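Local atomic coordinates of chitinase (PDB entry 2CWR), a protein that probably binds chitin through this domain, part of a hyperthermophilic chitinase that hydrolyses the polymer's beta-1,4 links. Residues Val39-Trp53 / Gly80-Ile94. Numbering follows the deposited sequence.
Sequences VKVKLAPGATVGSFW and GFIVNGPQGDKVEEI
Val41 and Phe81 meet in the core between two antiparallel sheets. Val41 CG2 lies 3.9 Å from Phe81 CZ. Val41 CG1 stands opposite the backbone N (chi1 175°), which turns it to Val91 CG1 at 3.7 Å. Leu43 CD2 spans to Val83 CG1, which Ala47 CB also touches. Phe66 stacks on the Phe81 ring.

Each segment gives one strand to each sheet, and the loops between these strands pass from one sheet to the other at one end of a beta sandwich. In one sheet, 48-53 is an outer strand beside 80-84. Thr48 and Asn84 exchange two backbone hydrogen bonds. Farther along, the indole of Trp53 lies over the Gly80 backbone, with Gly80 O 3.5 Å above the ring centre. Its CZ3 edge reaches Ile82 CG1. The ring lies where a CB on Gly80 would clash with Trp53 CZ2. With an alanine in place of Trp53, the side of the Gly80 peptide that the indole covers would probably be bared, and Ile82 would lose its aromatic neighbour.

In the other sheet, Glu92 and Glu93 both face Lys42 in a classic beta bulge. Lys42 O accepts from Glu92 N at 2.8 Å and more weakly from Glu93 N. At the rim, the Lys42 chain turns at its last torsion (chi4 -56°), which brings NZ to a salt bridge with Glu92 OE1 at 2.7 Å, from above the carboxylate plane. Water joins Lys40 O to Glu93 OE2, which also bonds Thr95. Apolar groups thus fill the space between the sheets, backbone bonds join strands within each sheet, and the salt bridge and water lie at the polar edge.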
loop_
_atom_site.group_PDB
_atom_site.type_symbol
_atom_site.label_atom_id
_atom_site.label_comp_id
_atom_site.label_asym_id
_atom_site.label_seq_id
_atom_site.Cartn_x
_atom_site.Cartn_y
_atom_site.Cartn_z
ATOM N N VAL A 39 -4.389 3.700 -1.490
ATOM C CA VAL A 39 -3.179 3.712 -0.674
ATOM C C VAL A 39 -2.047 4.105 -1.610
ATOM O O VAL A 39 -1.775 3.412 -2.593
ATOM C CB VAL A 39 -2.890 2.332 -0.033
ATOM C CG1 VAL A 39 -1.523 2.346 0.642
ATOM C CG2 VAL A 39 -3.961 2.012 1.006
ATOM N N LYS A 40 -1.419 5.241 -1.326
ATOM C CA LYS A 40 -0.330 5.731 -2.160
ATOM C C LYS A 40 1.003 5.345 -1.552
ATOM O O LYS A 40 1.241 5.545 -0.363
ATOM C CB LYS A 40 -0.419 7.253 -2.310
ATOM C CG LYS A 40 -1.681 7.716 -3.023
ATOM C CD LYS A 40 -1.670 9.216 -3.274
ATOM C CE LYS A 40 -2.854 9.628 -4.140
ATOM N NZ LYS A 40 -2.834 11.084 -4.456
ATOM N N VAL A 41 1.877 4.794 -2.382
ATOM C CA VAL A 41 3.182 4.354 -1.928
ATOM C C VAL A 41 4.300 5.061 -2.679
ATOM O O VAL A 41 4.358 5.006 -3.904
ATOM C CB VAL A 41 3.346 2.830 -2.126
ATOM C CG1 VAL A 41 4.760 2.402 -1.770
ATOM C CG2 VAL A 41 2.332 2.078 -1.264
ATOM N N LYS A 42 5.177 5.737 -1.941
ATOM C CA LYS A 42 6.306 6.416 -2.564
ATOM C C LYS A 42 7.482 5.466 -2.428
ATOM O O LYS A 42 7.913 5.152 -1.317
ATOM C CB LYS A 42 6.612 7.743 -1.865
ATOM C CG LYS A 42 7.682 8.572 -2.575
ATOM C CD LYS A 42 7.970 9.873 -1.849
ATOM C CE LYS A 42 8.877 10.781 -2.675
ATOM N NZ LYS A 42 10.159 10.118 -3.054
ATOM N N LEU A 43 7.984 4.999 -3.565
ATOM C CA LEU A 43 9.092 4.055 -3.595
ATOM C C LEU A 43 10.444 4.731 -3.409
ATOM O O LEU A 43 10.622 5.897 -3.761
ATOM C CB LEU A 43 9.087 3.302 -4.925
ATOM C CG LEU A 43 7.817 2.508 -5.241
ATOM C CD1 LEU A 43 7.822 2.080 -6.700
ATOM C CD2 LEU A 43 7.735 1.308 -4.315
ATOM N N ALA A 44 11.392 3.992 -2.847
ATOM C CA ALA A 44 12.736 4.517 -2.655
ATOM C C ALA A 44 13.397 4.527 -4.029
ATOM O O ALA A 44 12.923 3.870 -4.958
ATOM C CB ALA A 44 13.522 3.629 -1.707
ATOM N N PRO A 45 14.502 5.271 -4.179
ATOM C CA PRO A 45 15.197 5.332 -5.468
ATOM C C PRO A 45 15.540 3.944 -6.005
ATOM O O PRO A 45 16.045 3.094 -5.269
ATOM C CB PRO A 45 16.447 6.147 -5.143
ATOM C CG PRO A 45 15.977 7.061 -4.065
ATOM C CD PRO A 45 15.171 6.130 -3.185
ATOM N N GLY A 46 15.246 3.717 -7.282
ATOM C CA GLY A 46 15.548 2.439 -7.905
ATOM C C GLY A 46 14.701 1.248 -7.494
ATOM O O GLY A 46 14.970 0.121 -7.914
ATOM N N ALA A 47 13.676 1.483 -6.682
ATOM C CA ALA A 47 12.809 0.398 -6.229
ATOM C C ALA A 47 11.584 0.234 -7.126
ATOM O O ALA A 47 11.061 1.209 -7.664
ATOM C CB ALA A 47 12.373 0.652 -4.790
ATOM N N THR A 48 11.137 -1.008 -7.281
ATOM C CA THR A 48 9.965 -1.317 -8.099
ATOM C C THR A 48 9.155 -2.432 -7.443
ATOM O O THR A 48 9.695 -3.237 -6.682
ATOM C CB THR A 48 10.371 -1.791 -9.505
ATOM O OG1 THR A 48 11.150 -2.986 -9.396
ATOM C CG2 THR A 48 11.178 -0.719 -10.221
ATOM N N VAL A 49 7.859 -2.484 -7.748
ATOM C CA VAL A 49 6.984 -3.510 -7.182
ATOM C C VAL A 49 7.065 -4.806 -7.989
ATOM O O VAL A 49 6.800 -4.818 -9.192
ATOM C CB VAL A 49 5.519 -3.022 -7.141
ATOM C CG1 VAL A 49 4.611 -4.124 -6.588
ATOM C CG2 VAL A 49 5.419 -1.772 -6.281
ATOM N N GLY A 50 7.437 -5.891 -7.315
ATOM C CA GLY A 50 7.566 -7.184 -7.964
ATOM C C GLY A 50 6.266 -7.956 -8.111
ATOM O O GLY A 50 6.062 -8.647 -9.105
ATOM N N SER A 51 5.396 -7.859 -7.110
ATOM C CA SER A 51 4.109 -8.539 -7.146
ATOM C C SER A 51 3.216 -7.927 -6.080
ATOM O O SER A 51 3.685 -7.173 -5.222
ATOM C CB SER A 51 4.274 -10.042 -6.882
ATOM O OG SER A 51 4.785 -10.293 -5.585
ATOM N N PHE A 52 1.927 -8.242 -6.144
ATOM C CA PHE A 52 0.972 -7.720 -5.176
ATOM C C PHE A 52 -0.268 -8.608 -5.165
ATOM O O PHE A 52 -0.450 -9.449 -6.053
ATOM C CB PHE A 52 0.585 -6.275 -5.528
ATOM C CG PHE A 52 0.016 -6.119 -6.910
ATOM C CD1 PHE A 52 0.852 -6.104 -8.025
ATOM C CD2 PHE A 52 -1.362 -6.043 -7.103
ATOM C CE1 PHE A 52 0.325 -6.022 -9.315
ATOM C CE2 PHE A 52 -1.897 -5.963 -8.388
ATOM C CZ PHE A 52 -1.051 -5.952 -9.495
ATOM N N TRP A 53 -1.112 -8.428 -4.157
ATOM C CA TRP A 53 -2.328 -9.225 -4.042
ATOM C C TRP A 53 -3.439 -8.493 -3.303
ATOM O O TRP A 53 -3.179 -7.594 -2.494
ATOM C CB TRP A 53 -2.009 -10.547 -3.327
ATOM C CG TRP A 53 -1.309 -10.366 -2.008
ATOM C CD1 TRP A 53 -1.890 -10.204 -0.779
ATOM C CD2 TRP A 53 0.104 -10.294 -1.794
ATOM N NE1 TRP A 53 -0.922 -10.037 0.184
ATOM C CE2 TRP A 53 0.310 -10.089 -0.412
ATOM C CE3 TRP A 53 1.219 -10.384 -2.639
ATOM C CZ2 TRP A 53 1.588 -9.969 0.147
ATOM C CZ3 TRP A 53 2.490 -10.264 -2.083
ATOM C CH2 TRP A 53 2.661 -10.058 -0.701
ATOM N N GLY A 80 -1.297 -6.762 0.105
ATOM C CA GLY A 80 0.137 -6.694 0.272
ATOM C C GLY A 80 0.885 -6.633 -1.037
ATOM O O GLY A 80 0.312 -6.827 -2.108
ATOM N N PHE A 81 2.179 -6.362 -0.941
ATOM C CA PHE A 81 3.012 -6.272 -2.125
ATOM C C PHE A 81 4.468 -6.465 -1.755
ATOM O O PHE A 81 4.851 -6.349 -0.589
ATOM C CB PHE A 81 2.806 -4.916 -2.817
ATOM C CG PHE A 81 3.052 -3.725 -1.929
ATOM C CD1 PHE A 81 4.281 -3.072 -1.939
ATOM C CD2 PHE A 81 2.050 -3.250 -1.082
ATOM C CE1 PHE A 81 4.510 -1.966 -1.122
ATOM C CE2 PHE A 81 2.272 -2.143 -0.263
ATOM C CZ PHE A 81 3.506 -1.501 -0.284
ATOM N N ILE A 82 5.270 -6.786 -2.761
ATOM C CA ILE A 82 6.695 -7.000 -2.573
ATOM C C ILE A 82 7.423 -5.948 -3.390
ATOM O O ILE A 82 7.052 -5.666 -4.530
ATOM C CB ILE A 82 7.098 -8.418 -3.040
ATOM C CG1 ILE A 82 6.514 -9.455 -2.072
ATOM C CG2 ILE A 82 8.616 -8.533 -3.139
ATOM C CD1 ILE A 82 6.794 -10.896 -2.457
ATOM N N VAL A 83 8.443 -5.347 -2.793
ATOM C CA VAL A 83 9.209 -4.317 -3.473
ATOM C C VAL A 83 10.659 -4.750 -3.586
ATOM O O VAL A 83 11.263 -5.193 -2.607
ATOM C CB VAL A 83 9.151 -2.973 -2.707
ATOM C CG1 VAL A 83 9.949 -1.912 -3.452
ATOM C CG2 VAL A 83 7.708 -2.523 -2.551
ATOM N N ASN A 84 11.205 -4.632 -4.788
ATOM C CA ASN A 84 12.593 -4.992 -5.033
ATOM C C ASN A 84 13.366 -3.705 -5.250
ATOM O O ASN A 84 12.842 -2.749 -5.817
ATOM C CB ASN A 84 12.703 -5.880 -6.275
ATOM C CG ASN A 84 11.928 -7.178 -6.136
ATOM O OD1 ASN A 84 11.019 -7.459 -6.923
ATOM N ND2 ASN A 84 12.282 -7.978 -5.138
ATOM N N GLY A 85 14.611 -3.668 -4.793
ATOM C CA GLY A 85 15.393 -2.464 -4.979
ATOM C C GLY A 85 16.708 -2.470 -4.234
ATOM O O GLY A 85 17.148 -3.510 -3.741
ATOM N N PRO A 86 17.358 -1.304 -4.133
ATOM C CA PRO A 86 18.643 -1.165 -3.440
ATOM C C PRO A 86 18.534 -1.528 -1.964
ATOM O O PRO A 86 17.471 -1.386 -1.361
ATOM C CB PRO A 86 18.978 0.315 -3.627
ATOM C CG PRO A 86 18.258 0.686 -4.890
ATOM C CD PRO A 86 16.938 -0.020 -4.718
ATOM N N GLN A 87 19.635 -2.002 -1.390
ATOM C CA GLN A 87 19.666 -2.345 0.028
ATOM C C GLN A 87 19.241 -1.090 0.790
ATOM O O GLN A 87 19.619 0.022 0.421
ATOM C CB GLN A 87 21.082 -2.756 0.437
ATOM C CG GLN A 87 21.261 -3.004 1.923
ATOM C CD GLN A 87 22.687 -3.372 2.279
ATOM O OE1 GLN A 87 23.174 -4.445 1.917
ATOM N NE2 GLN A 87 23.372 -2.475 2.985
ATOM N N GLY A 88 18.460 -1.275 1.849
ATOM C CA GLY A 88 17.964 -0.149 2.621
ATOM C C GLY A 88 16.452 -0.121 2.460
ATOM O O GLY A 88 15.907 -0.941 1.721
ATOM N N ASP A 89 15.771 0.803 3.130
ATOM C CA ASP A 89 14.312 0.877 3.023
ATOM C C ASP A 89 13.878 0.962 1.563
ATOM O O ASP A 89 14.361 1.810 0.812
ATOM C CB ASP A 89 13.773 2.087 3.789
ATOM C CG ASP A 89 14.016 1.985 5.279
ATOM O OD1 ASP A 89 14.011 0.853 5.805
ATOM O OD2 ASP A 89 14.197 3.037 5.927
ATOM N N LYS A 90 12.963 0.077 1.176
ATOM C CA LYS A 90 12.459 0.016 -0.193
ATOM C C LYS A 90 11.333 1.012 -0.438
ATOM O O LYS A 90 11.053 1.382 -1.579
ATOM C CB LYS A 90 11.943 -1.397 -0.493
ATOM C CG LYS A 90 12.947 -2.504 -0.218
ATOM C CD LYS A 90 14.126 -2.429 -1.172
ATOM C CE LYS A 90 15.139 -3.530 -0.890
ATOM N NZ LYS A 90 15.734 -3.406 0.469
ATOM N N VAL A 91 10.683 1.433 0.643
ATOM C CA VAL A 91 9.571 2.370 0.562
ATOM C C VAL A 91 9.804 3.561 1.483
ATOM O O VAL A 91 10.313 3.405 2.592
ATOM C CB VAL A 91 8.250 1.662 0.948
ATOM C CG1 VAL A 91 7.117 2.660 1.031
ATOM C CG2 VAL A 91 7.933 0.581 -0.075
ATOM N N GLU A 92 9.430 4.750 1.021
ATOM C CA GLU A 92 9.616 5.964 1.809
ATOM C C GLU A 92 8.334 6.398 2.498
ATOM O O GLU A 92 8.370 7.008 3.570
ATOM C CB GLU A 92 10.116 7.102 0.916
ATOM C CG GLU A 92 11.311 6.727 0.060
ATOM C CD GLU A 92 11.890 7.914 -0.675
ATOM O OE1 GLU A 92 11.169 8.923 -0.834
ATOM O OE2 GLU A 92 13.061 7.831 -1.103
ATOM N N GLU A 93 7.200 6.085 1.883
ATOM C CA GLU A 93 5.922 6.472 2.455
ATOM C C GLU A 93 4.775 5.586 1.990
ATOM O O GLU A 93 4.731 5.159 0.838
ATOM C CB GLU A 93 5.616 7.927 2.090
ATOM C CG GLU A 93 4.321 8.459 2.679
ATOM C CD GLU A 93 4.033 9.890 2.260
ATOM O OE1 GLU A 93 4.873 10.773 2.538
ATOM O OE2 GLU A 93 2.964 10.131 1.656
ATOM N N ILE A 94 3.856 5.309 2.908
ATOM C CA ILE A 94 2.671 4.509 2.613
ATOM C C ILE A 94 1.539 5.294 3.250
ATOM O O ILE A 94 1.447 5.389 4.479
ATOM C CB ILE A 94 2.755 3.104 3.230
ATOM C CG1 ILE A 94 3.955 2.353 2.639
ATOM C CG2 ILE A 94 1.465 2.344 2.941
ATOM C CD1 ILE A 94 4.184 0.969 3.241
HETATM O O HOH W 1 2.538 8.241 -0.249
HETATM O O HOH W 2 12.445 8.312 -4.095
HETATM O O HOH W 3 13.819 -2.189 -9.124
HETATM O O HOH W 4 10.812 -5.613 -9.130
#